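Local coordinates for major capsid protein P2 (Pseudoalteromonas phage pm2, PDB 2VVF) that forms the icosahedral shell of a membrane-containing marine bacteriophage as a trimeric double jelly-roll major capsid protein, at residues T28-D33 against M103-T108; S3-N8 against A133-G138; P141-M146 against M261-R266; I21-G26 against C114-D119. One frame throughout, in Å; residues are numbered along the deposited sequence.

Contact 1: residues T28-D33 against M103-T108; sequences TYEVID and MFALGT. With CA (calcium ion), chain G.
Leu-106 O is approached by two groups of 28-33. Tyr-29 N donates to it at 2.9 Å with an N-H...O angle of 177°, and the Thr-28 CA-H makes a softer contact, with CA and Leu-106 O 3.5 Å apart. Leu-106 N returns a bond to Tyr-29 O, also at 2.9 Å but more bent, completing an antiparallel hydrogen-bonded pair. Its neighbour, Thr-28 with Gly-107, is a non-hydrogen-bonded pair in which Thr-28 OG1 lies 3.6 Å from Gly-107 CA. The hydroxyl finds its polar partners elsewhere, at Val-137 O and Thr-139 OG1. Because Thr-28 CG2 is anti to the backbone N (OG1 at chi1 -67°), this methyl is carried against Ala-105 CB, at 3.4 Å. On the other face, the CB atoms of Tyr-29 and Leu-106 pack together. Farther along the Tyr-29 ring, Thr-108 CG2 comes to the edge in the ring plane, 3.7 Å from CD2, while the phenol OH reaches Pro-24 O. An inverse gamma turn centred on Leu-106 is closed by a weak bond from Gly-107 N to Ala-105 O. That same carbonyl oxygen binds the calcium ion at 2.5 Å, in company with Pro-141 and Trp-143. A classic beta bulge sets Glu-30 and Val-31 together opposite Gln-134, where strand 28-37 turns a corner. Strand 106-107, with the loop residue Ala-105 before it, thus links the bulged strand of the jelly roll to the calcium site.

Contact 2: residues S3-N8 against A133-G138; sequences SFLNLN and AQKSVG
Gln-134 pairs directly opposite Phe-4 in an antiparallel ladder, and their side chains cross at a slant. Starting at its root, CB is 4.1 Å from Phe-4 CE1. CG sits over one face of the phenyl ring, 4.2 Å above the plane and displaced toward the rim. Beyond it the extended chain brings OE1 to 4.2 Å from Phe-4 CZ, with the amide and ring planes 46° apart. The amide is held by polar groups on both its atoms: OE1 bonds Tyr-210 of the second subunit, while NE2 bonds Asp-33 of its own chain and Gln-209 of the second subunit. Arg-195 of that subunit makes a cation-pi contact with Phe-4.

The other face carries Lys-135, whose chain bends at chi3 (46°) and places CD 4.1 Å from Leu-5 CD2. Leu-7 reaches back to put CD1 3.5 Å from Ala-133 CB. Four backbone bonds hold the ladder. Ser-3 and Lys-135 exchange one pair and Leu-5 and Ala-133 another, the shortest being Ala-133 N to Leu-5 O at 2.7 Å; all four are close to straight. Such alternation of hydrogen-bonded and non-hydrogen-bonded pairs defines an antiparallel sheet, here at the trimer interface of the N-terminal jelly roll.

Contact 3: residues P141-M146 against M261-R266; sequences PSWLTM and MGVWSR. With CA (calcium ion), chain G.
Trp-143 meets Gly-262 through a first torsion modelled at chi1 -98°, a value whose exact size is doubtful, which lays the indole over the opposing strand. Gly-262 CA lies over a ring face, 3.7 Å from the centroid of the six-membered ring and 16° off its normal, a CH-pi contact. Val-263 crosses the indole at about a right angle, with CG2 3.4 Å from CD1. At the other end, Trp-264 has CG anti to its own amide nitrogen (chi1 -173°), which directs the indole past Pro-141, which crosses it at a slant, and beside Leu-144: Pro-141 CG is 3.6 Å from CE3, and the Leu-144 side chain points the same way as Trp-264. Met-146 CE reaches the edge of this second indole near its plane. Backbone bonds pair the strands. Trp-264 N gives Ser-142 O a nearly straight bond of 2.8 Å. Leu-144 N binds Gly-262 O at 3.1 Å, whereas the return bond from Gly-262 N to Leu-144 O is weak. One water accepts from Ser-142 N and donates to Trp-264 O, bridging the strands where the ladder ends. Carbonyls of 141-146 also serve the metal: Pro-141 O lies 2.6 Å and Trp-143 O 2.8 Å from the calcium ion, and Ala-105 supplies a third oxygen. Leu-51 and Leu-56 of the N-terminal half pack on Leu-144 and Trp-264. This is an antiparallel strand pair of the second jelly roll, entered through a calcium site built from main-chain carbonyls.

Contact 4: residues I21-G26 against C114-D119; sequences IKLPIG and CEIKFD
Strand 18-23 is one of the two outermost strands, within this chain, of a four-stranded antiparallel sheet, and residues Ile-21 to Leu-23 run beside 114-119 at 171° between their directions. The bonding is uneven. Ile-21 N donates to Ile-116 O at 2.9 Å, but the reverse bond, Ile-116 N to Ile-21 O, is 3.1 Å long and bent to 137°. Leu-23 N approaches Cys-114 O at 2.8 Å.

On the buried face, Ile-21 CB meets Ile-116 CB at 3.9 Å, and Leu-23 CD1 rests against Cys-114 SG at the same distance. Phe-118 CG is lodged between its backbone N and carbonyl carbon (chi1 60°), a rotation that presents the ring edge, in plane, to Ile-21 CG1. Ile-32 of strand 28-37 packs on both Leu-23 and Ile-116, bringing the second sheet over this face. Past the strand, the exposed loop residue Ile-25 lays CD1 beside Cys-114 N and CB.

The opposite face is polar. Lys-22 and Glu-115 lie side by side and point the same way, their CG atoms 3.8 Å apart. Lys-22 NZ and Glu-115 OE1 stay at 4.3 Å, beyond a salt bridge, although the opposite charges may still attract. An apolar inner face against the second sheet and a charged outer face fit one layer of a beta sandwich, here that of the N-terminal jelly roll.

Overall arrangement
From the N terminus, the chain opens contact 2 at 3-8, contact 4 at 21-26 and contact 1 at 28-33, then closes them in reverse order at 103-108, 114-119 and 133-138. Contact 1 is thus enclosed by contact 4, and contact 4 by contact 2, with no crossing. Contacts 1 and 2 share one sheet, where strands 28-37 and 128-136 are neighbours; contact 4 lies in the other sheet of the N-terminal jelly roll. Contact 3 follows in series, its 141-146 and 261-266 enclosing most of the C-terminal half. The calcium ion joins contacts 1 and 3, whose centres are about 12 Å apart, linking the two jelly rolls.

Contact 1: residues T28-D33 against M103-T108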
# COMPACT_ATOMS: atom_id res chain seq x y z
N THR A 28 9.75 7.65 23.27
CA THR A 28 9.09 8.21 22.09
C THR A 28 7.69 7.62 21.93
O THR A 28 7.51 6.40 22.01
CB THR A 28 9.93 7.97 20.82
OG1 THR A 28 11.14 8.73 20.89
CG2 THR A 28 9.14 8.36 19.58
N TYR A 29 6.71 8.48 21.71
CA TYR A 29 5.33 8.05 21.51
C TYR A 29 4.99 8.07 20.03
O TYR A 29 4.85 9.14 19.43
CB TYR A 29 4.37 8.94 22.29
CG TYR A 29 4.48 8.82 23.79
CD1 TYR A 29 3.75 7.88 24.49
CD2 TYR A 29 5.33 9.66 24.51
CE1 TYR A 29 3.85 7.76 25.86
CE2 TYR A 29 5.44 9.55 25.88
CZ TYR A 29 4.70 8.60 26.55
OH TYR A 29 4.81 8.49 27.92
N GLU A 30 4.85 6.90 19.43
CA GLU A 30 4.51 6.79 18.02
C GLU A 30 3.00 6.92 17.82
O GLU A 30 2.54 7.62 16.92
CB GLU A 30 5.00 5.46 17.46
CG GLU A 30 6.45 5.15 17.79
CD GLU A 30 7.01 4.02 16.95
OE1 GLU A 30 6.21 3.23 16.41
OE2 GLU A 30 8.25 3.93 16.83
N VAL A 31 2.25 6.24 18.68
CA VAL A 31 0.79 6.27 18.62
C VAL A 31 0.19 6.18 20.01
O VAL A 31 0.71 5.48 20.88
CB VAL A 31 0.22 5.16 17.71
CG1 VAL A 31 -1.27 5.34 17.52
CG2 VAL A 31 0.94 5.15 16.37
N ILE A 32 -0.93 6.87 20.21
CA ILE A 32 -1.64 6.84 21.48
C ILE A 32 -3.10 6.49 21.22
O ILE A 32 -3.83 7.27 20.59
CB ILE A 32 -1.49 8.17 22.26
CG1 ILE A 32 -0.11 8.25 22.90
CG2 ILE A 32 -2.59 8.29 23.32
CD1 ILE A 32 0.27 9.64 23.36
N ASP A 33 -3.52 5.31 21.67
CA ASP A 33 -4.89 4.85 21.46
C ASP A 33 -5.79 5.24 22.63
O ASP A 33 -5.62 4.75 23.74
CB ASP A 33 -4.92 3.34 21.24
CG ASP A 33 -3.95 2.89 20.16
OD1 ASP A 33 -3.89 3.53 19.09
OD2 ASP A 33 -3.23 1.89 20.39
N MET A 103 9.84 9.69 11.60
CA MET A 103 10.41 11.01 11.87
C MET A 103 9.40 11.96 12.51
O MET A 103 9.77 13.03 13.00
CB MET A 103 10.99 11.61 10.59
CG MET A 103 10.56 13.04 10.31
SD MET A 103 11.34 13.70 8.82
CE MET A 103 9.99 14.65 8.12
N PHE A 104 8.13 11.57 12.51
CA PHE A 104 7.08 12.40 13.09
C PHE A 104 6.69 11.97 14.49
O PHE A 104 5.86 12.61 15.14
CB PHE A 104 5.85 12.41 12.18
CG PHE A 104 6.04 13.18 10.91
CD1 PHE A 104 5.75 14.53 10.84
CD2 PHE A 104 6.52 12.55 9.77
CE1 PHE A 104 5.93 15.24 9.67
CE2 PHE A 104 6.70 13.25 8.60
CZ PHE A 104 6.40 14.59 8.54
N ALA A 105 7.29 10.88 14.96
CA ALA A 105 7.00 10.36 16.30
C ALA A 105 7.22 11.42 17.37
O ALA A 105 8.07 12.29 17.22
CB ALA A 105 7.83 9.12 16.58
N LEU A 106 6.44 11.33 18.45
CA LEU A 106 6.55 12.29 19.54
C LEU A 106 7.65 11.93 20.54
O LEU A 106 7.39 11.27 21.55
CB LEU A 106 5.21 12.43 20.26
CG LEU A 106 5.19 13.35 21.49
CD1 LEU A 106 5.74 14.72 21.14
CD2 LEU A 106 3.78 13.45 22.05
N GLY A 107 8.86 12.39 20.26
CA GLY A 107 9.98 12.15 21.17
C GLY A 107 9.78 13.07 22.37
O GLY A 107 9.23 14.16 22.24
N THR A 108 10.21 12.61 23.55
CA THR A 108 10.03 13.40 24.77
C THR A 108 11.34 13.77 25.46
O THR A 108 11.34 14.49 26.46
CB THR A 108 9.06 12.71 25.74
OG1 THR A 108 9.65 11.51 26.24
CG2 THR A 108 7.75 12.38 25.04
CA CA G . 9.84 13.67 16.03

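Contact 2: residues S3-N8 against A133-G138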
# COMPACT_ATOMS: atom_id res chain seq x y z
N SER A 3 7.31 -1.02 22.56
CA SER A 3 6.65 -1.39 23.81
C SER A 3 5.22 -0.86 23.81
O SER A 3 4.99 0.32 23.54
CB SER A 3 7.42 -0.84 25.01
OG SER A 3 8.05 0.39 24.70
N PHE A 4 4.28 -1.75 24.10
CA PHE A 4 2.87 -1.38 24.17
C PHE A 4 2.49 -1.31 25.65
O PHE A 4 2.54 -2.32 26.35
CB PHE A 4 2.01 -2.40 23.44
CG PHE A 4 2.22 -2.42 21.96
CD1 PHE A 4 3.23 -1.67 21.38
CD2 PHE A 4 1.42 -3.19 21.13
CE1 PHE A 4 3.43 -1.68 20.01
CE2 PHE A 4 1.62 -3.21 19.77
CZ PHE A 4 2.63 -2.45 19.21
N LEU A 5 2.15 -0.11 26.11
CA LEU A 5 1.83 0.10 27.52
C LEU A 5 0.42 0.61 27.77
O LEU A 5 -0.10 1.44 27.02
CB LEU A 5 2.83 1.08 28.14
CG LEU A 5 4.02 0.50 28.90
CD1 LEU A 5 4.66 -0.64 28.12
CD2 LEU A 5 5.04 1.60 29.17
N ASN A 6 -0.17 0.14 28.86
CA ASN A 6 -1.48 0.60 29.29
C ASN A 6 -1.22 1.82 30.16
O ASN A 6 -0.84 1.69 31.32
CB ASN A 6 -2.19 -0.48 30.10
CG ASN A 6 -3.02 -1.42 29.24
OD1 ASN A 6 -3.84 -0.98 28.44
ND2 ASN A 6 -2.81 -2.72 29.42
N LEU A 7 -1.38 3.01 29.58
CA LEU A 7 -1.13 4.25 30.30
C LEU A 7 -1.85 4.30 31.64
O LEU A 7 -2.88 3.65 31.83
CB LEU A 7 -1.51 5.46 29.44
CG LEU A 7 -0.36 6.20 28.75
CD1 LEU A 7 0.87 5.31 28.64
CD2 LEU A 7 -0.79 6.71 27.39
N ASN A 8 -1.31 5.09 32.56
CA ASN A 8 -1.91 5.24 33.88
C ASN A 8 -3.34 5.74 33.74
O ASN A 8 -3.69 6.36 32.74
CB ASN A 8 -1.09 6.22 34.73
CG ASN A 8 0.09 5.55 35.41
OD1 ASN A 8 0.15 4.33 35.51
ND2 ASN A 8 1.04 6.36 35.88
N ALA A 133 -0.30 3.27 25.03
CA ALA A 133 0.79 3.89 24.29
C ALA A 133 1.68 2.91 23.54
O ALA A 133 2.15 1.92 24.09
CB ALA A 133 1.63 4.76 25.22
N GLN A 134 1.92 3.21 22.27
CA GLN A 134 2.82 2.42 21.44
C GLN A 134 4.10 3.25 21.38
O GLN A 134 4.19 4.23 20.64
CB GLN A 134 2.25 2.24 20.03
CG GLN A 134 0.85 1.64 20.00
CD GLN A 134 0.37 1.41 18.58
OE1 GLN A 134 1.16 1.13 17.68
NE2 GLN A 134 -0.94 1.53 18.38
N LYS A 135 5.07 2.89 22.22
CA LYS A 135 6.30 3.65 22.32
C LYS A 135 7.52 2.99 21.71
O LYS A 135 7.51 1.81 21.36
CB LYS A 135 6.58 4.03 23.77
CG LYS A 135 5.33 4.25 24.62
CD LYS A 135 5.66 4.25 26.10
CE LYS A 135 6.88 5.11 26.39
NZ LYS A 135 7.23 5.11 27.84
N SER A 136 8.59 3.77 21.60
CA SER A 136 9.86 3.30 21.07
C SER A 136 10.97 4.08 21.78
O SER A 136 10.69 4.95 22.60
CB SER A 136 9.93 3.52 19.56
OG SER A 136 10.03 4.90 19.24
N VAL A 137 12.22 3.77 21.46
CA VAL A 137 13.36 4.45 22.08
C VAL A 137 13.22 5.97 22.08
O VAL A 137 12.71 6.56 21.13
CB VAL A 137 14.70 3.98 21.50
CG1 VAL A 137 15.03 4.73 20.23
CG2 VAL A 137 15.81 4.14 22.53
N GLY A 138 13.68 6.59 23.16
CA GLY A 138 13.59 8.04 23.33
C GLY A 138 14.33 8.86 22.28
O GLY A 138 15.42 8.51 21.85

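Contact 3: residues P141-M146 against M261-R266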
# COMPACT_ATOMS: atom_id res chain seq x y z
N PRO A 141 11.88 15.90 20.73
CA PRO A 141 10.61 16.16 20.08
C PRO A 141 10.82 16.23 18.57
O PRO A 141 10.10 15.59 17.80
CB PRO A 141 10.22 17.53 20.64
CG PRO A 141 10.79 17.52 22.02
CD PRO A 141 12.00 16.62 22.01
N SER A 142 11.85 16.96 18.16
CA SER A 142 12.22 17.07 16.75
C SER A 142 11.04 17.40 15.82
O SER A 142 10.17 18.20 16.16
CB SER A 142 12.93 15.80 16.29
OG SER A 142 13.27 15.86 14.92
N TRP A 143 11.05 16.80 14.63
CA TRP A 143 10.00 17.03 13.64
C TRP A 143 8.63 16.56 14.13
O TRP A 143 8.43 15.38 14.39
CB TRP A 143 10.35 16.35 12.31
CG TRP A 143 10.97 17.28 11.32
CD1 TRP A 143 12.30 17.52 11.14
CD2 TRP A 143 10.28 18.14 10.40
NE1 TRP A 143 12.48 18.46 10.15
CE2 TRP A 143 11.25 18.86 9.69
CE3 TRP A 143 8.93 18.35 10.11
CZ2 TRP A 143 10.92 19.78 8.70
CZ3 TRP A 143 8.60 19.28 9.13
CH2 TRP A 143 9.60 19.98 8.44
N LEU A 144 7.69 17.49 14.23
CA LEU A 144 6.35 17.18 14.70
C LEU A 144 5.29 17.86 13.83
O LEU A 144 5.56 18.87 13.18
CB LEU A 144 6.18 17.66 16.15
CG LEU A 144 6.31 16.65 17.29
CD1 LEU A 144 7.17 15.46 16.89
CD2 LEU A 144 6.87 17.32 18.53
N THR A 145 4.08 17.31 13.85
CA THR A 145 2.95 17.89 13.12
C THR A 145 2.25 18.84 14.08
O THR A 145 1.95 18.47 15.22
CB THR A 145 1.98 16.80 12.63
OG1 THR A 145 2.62 15.98 11.64
CG2 THR A 145 0.74 17.44 12.02
N MET A 146 2.02 20.07 13.64
CA MET A 146 1.37 21.06 14.49
C MET A 146 0.06 21.55 13.90
O MET A 146 0.03 22.46 13.08
CB MET A 146 2.32 22.24 14.76
CG MET A 146 3.53 21.87 15.59
SD MET A 146 5.00 22.78 15.14
CE MET A 146 6.29 21.72 15.82
N MET A 261 4.35 21.93 10.04
CA MET A 261 5.39 20.94 10.31
C MET A 261 6.72 21.66 10.55
O MET A 261 7.01 22.66 9.90
CB MET A 261 5.55 19.99 9.13
CG MET A 261 4.42 18.99 8.96
SD MET A 261 4.67 17.94 7.51
CE MET A 261 5.22 19.15 6.31
N GLY A 262 7.52 21.13 11.46
CA GLY A 262 8.82 21.71 11.75
C GLY A 262 9.43 21.07 12.99
O GLY A 262 8.77 20.34 13.71
N VAL A 263 10.71 21.33 13.22
CA VAL A 263 11.44 20.83 14.38
C VAL A 263 10.96 21.63 15.57
O VAL A 263 11.10 22.86 15.62
CB VAL A 263 12.98 20.97 14.20
CG1 VAL A 263 13.72 20.56 15.44
CG2 VAL A 263 13.47 20.20 12.96
N TRP A 264 10.37 20.93 16.53
CA TRP A 264 9.86 21.56 17.72
C TRP A 264 10.93 22.33 18.47
O TRP A 264 12.04 21.84 18.67
CB TRP A 264 9.20 20.54 18.64
CG TRP A 264 8.49 21.17 19.80
CD1 TRP A 264 7.23 21.69 19.81
CD2 TRP A 264 9.02 21.39 21.11
NE1 TRP A 264 6.93 22.20 21.05
CE2 TRP A 264 8.02 22.03 21.87
CE3 TRP A 264 10.24 21.09 21.73
CZ2 TRP A 264 8.20 22.37 23.21
CZ3 TRP A 264 10.42 21.44 23.06
CH2 TRP A 264 9.40 22.08 23.78
N SER A 265 10.59 23.55 18.87
CA SER A 265 11.50 24.40 19.62
C SER A 265 10.81 24.95 20.86
O SER A 265 9.64 25.33 20.81
CB SER A 265 12.00 25.55 18.74
OG SER A 265 12.83 26.43 19.48
N ARG A 266 11.55 24.97 21.97
CA ARG A 266 11.03 25.45 23.24
C ARG A 266 10.50 26.87 23.15
O ARG A 266 9.66 27.29 23.95
CB ARG A 266 12.12 25.38 24.32
CG ARG A 266 12.49 23.97 24.74
CD ARG A 266 13.41 23.99 25.95
NE ARG A 266 13.75 22.64 26.41
CZ ARG A 266 15.00 22.19 26.52
NH1 ARG A 266 15.22 20.95 26.94
NH2 ARG A 266 16.02 22.97 26.20
CA CA G . 9.84 13.67 16.03
O HOH W 1 13.38 19.18 19.49

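Contact 4: residues I21-G26 against C114-D119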
# COMPACT_ATOMS: atom_id res chain seq x y z
N ILE A 21 -4.12 13.95 29.89
CA ILE A 21 -3.36 12.71 29.75
C ILE A 21 -1.88 13.05 29.87
O ILE A 21 -1.23 13.41 28.89
CB ILE A 21 -3.66 12.00 28.41
CG1 ILE A 21 -5.11 11.53 28.37
CG2 ILE A 21 -2.71 10.82 28.22
CD1 ILE A 21 -5.49 10.83 27.09
N LYS A 22 -1.37 12.99 31.10
CA LYS A 22 0.02 13.31 31.35
C LYS A 22 0.93 12.15 30.95
O LYS A 22 0.85 11.06 31.52
CB LYS A 22 0.23 13.69 32.82
CG LYS A 22 -0.76 14.72 33.32
CD LYS A 22 -0.31 15.34 34.63
CE LYS A 22 -1.13 16.57 34.96
NZ LYS A 22 -0.53 17.36 36.08
N LEU A 23 1.77 12.39 29.95
CA LEU A 23 2.67 11.37 29.45
C LEU A 23 4.04 11.42 30.12
O LEU A 23 4.65 12.48 30.24
CB LEU A 23 2.81 11.48 27.93
CG LEU A 23 1.49 11.54 27.16
CD1 LEU A 23 1.72 12.06 25.75
CD2 LEU A 23 0.83 10.17 27.13
N PRO A 24 4.51 10.25 30.55
CA PRO A 24 5.81 10.14 31.19
C PRO A 24 6.93 10.45 30.21
O PRO A 24 6.95 9.94 29.09
CB PRO A 24 5.86 8.67 31.61
CG PRO A 24 4.43 8.34 31.90
CD PRO A 24 3.58 9.20 31.00
N ILE A 25 7.86 11.30 30.63
CA ILE A 25 8.98 11.69 29.79
C ILE A 25 10.10 10.66 29.78
O ILE A 25 10.33 9.98 30.78
CB ILE A 25 9.52 13.09 30.18
CG1 ILE A 25 8.57 14.18 29.69
CG2 ILE A 25 10.92 13.29 29.64
CD1 ILE A 25 7.24 14.20 30.40
N GLY A 26 10.79 10.54 28.65
CA GLY A 26 11.89 9.60 28.54
C GLY A 26 11.95 8.87 27.20
O GLY A 26 13.01 8.74 26.60
N CYS A 114 4.72 16.58 29.03
CA CYS A 114 4.05 16.19 27.80
C CYS A 114 2.61 15.88 28.19
O CYS A 114 2.34 14.94 28.94
CB CYS A 114 4.72 14.96 27.18
SG CYS A 114 4.49 14.84 25.39
N GLU A 115 1.68 16.69 27.71
CA GLU A 115 0.28 16.54 28.08
C GLU A 115 -0.70 16.57 26.91
O GLU A 115 -0.45 17.19 25.88
CB GLU A 115 -0.10 17.66 29.05
CG GLU A 115 -0.67 17.19 30.37
CD GLU A 115 -0.73 18.29 31.40
OE1 GLU A 115 0.31 18.55 32.05
OE2 GLU A 115 -1.80 18.92 31.55
N ILE A 116 -1.84 15.93 27.13
CA ILE A 116 -2.93 15.93 26.16
C ILE A 116 -4.18 16.35 26.94
O ILE A 116 -4.87 15.51 27.52
CB ILE A 116 -3.12 14.56 25.48
CG1 ILE A 116 -1.94 14.25 24.57
CG2 ILE A 116 -4.41 14.55 24.68
CD1 ILE A 116 -2.09 12.95 23.81
N LYS A 117 -4.42 17.65 26.99
CA LYS A 117 -5.55 18.20 27.73
C LYS A 117 -6.83 18.23 26.91
O LYS A 117 -6.79 18.28 25.68
CB LYS A 117 -5.22 19.60 28.25
CG LYS A 117 -4.06 19.64 29.23
CD LYS A 117 -3.42 21.01 29.28
CE LYS A 117 -4.04 21.88 30.37
NZ LYS A 117 -3.04 22.81 30.97
N PHE A 118 -7.96 18.21 27.60
CA PHE A 118 -9.26 18.24 26.95
C PHE A 118 -10.35 18.46 28.00
O PHE A 118 -10.14 18.24 29.19
CB PHE A 118 -9.52 16.93 26.19
CG PHE A 118 -9.50 15.71 27.06
CD1 PHE A 118 -8.31 15.03 27.29
CD2 PHE A 118 -10.66 15.24 27.65
CE1 PHE A 118 -8.29 13.90 28.09
CE2 PHE A 118 -10.64 14.12 28.46
CZ PHE A 118 -9.45 13.45 28.68
N ASP A 119 -11.52 18.90 27.54
CA ASP A 119 -12.65 19.15 28.43
C ASP A 119 -13.80 18.21 28.11
O ASP A 119 -14.15 18.00 26.94
CB ASP A 119 -13.12 20.60 28.29
CG ASP A 119 -11.99 21.60 28.41
OD1 ASP A 119 -11.07 21.38 29.22
OD2 ASP A 119 -12.01 22.62 27.68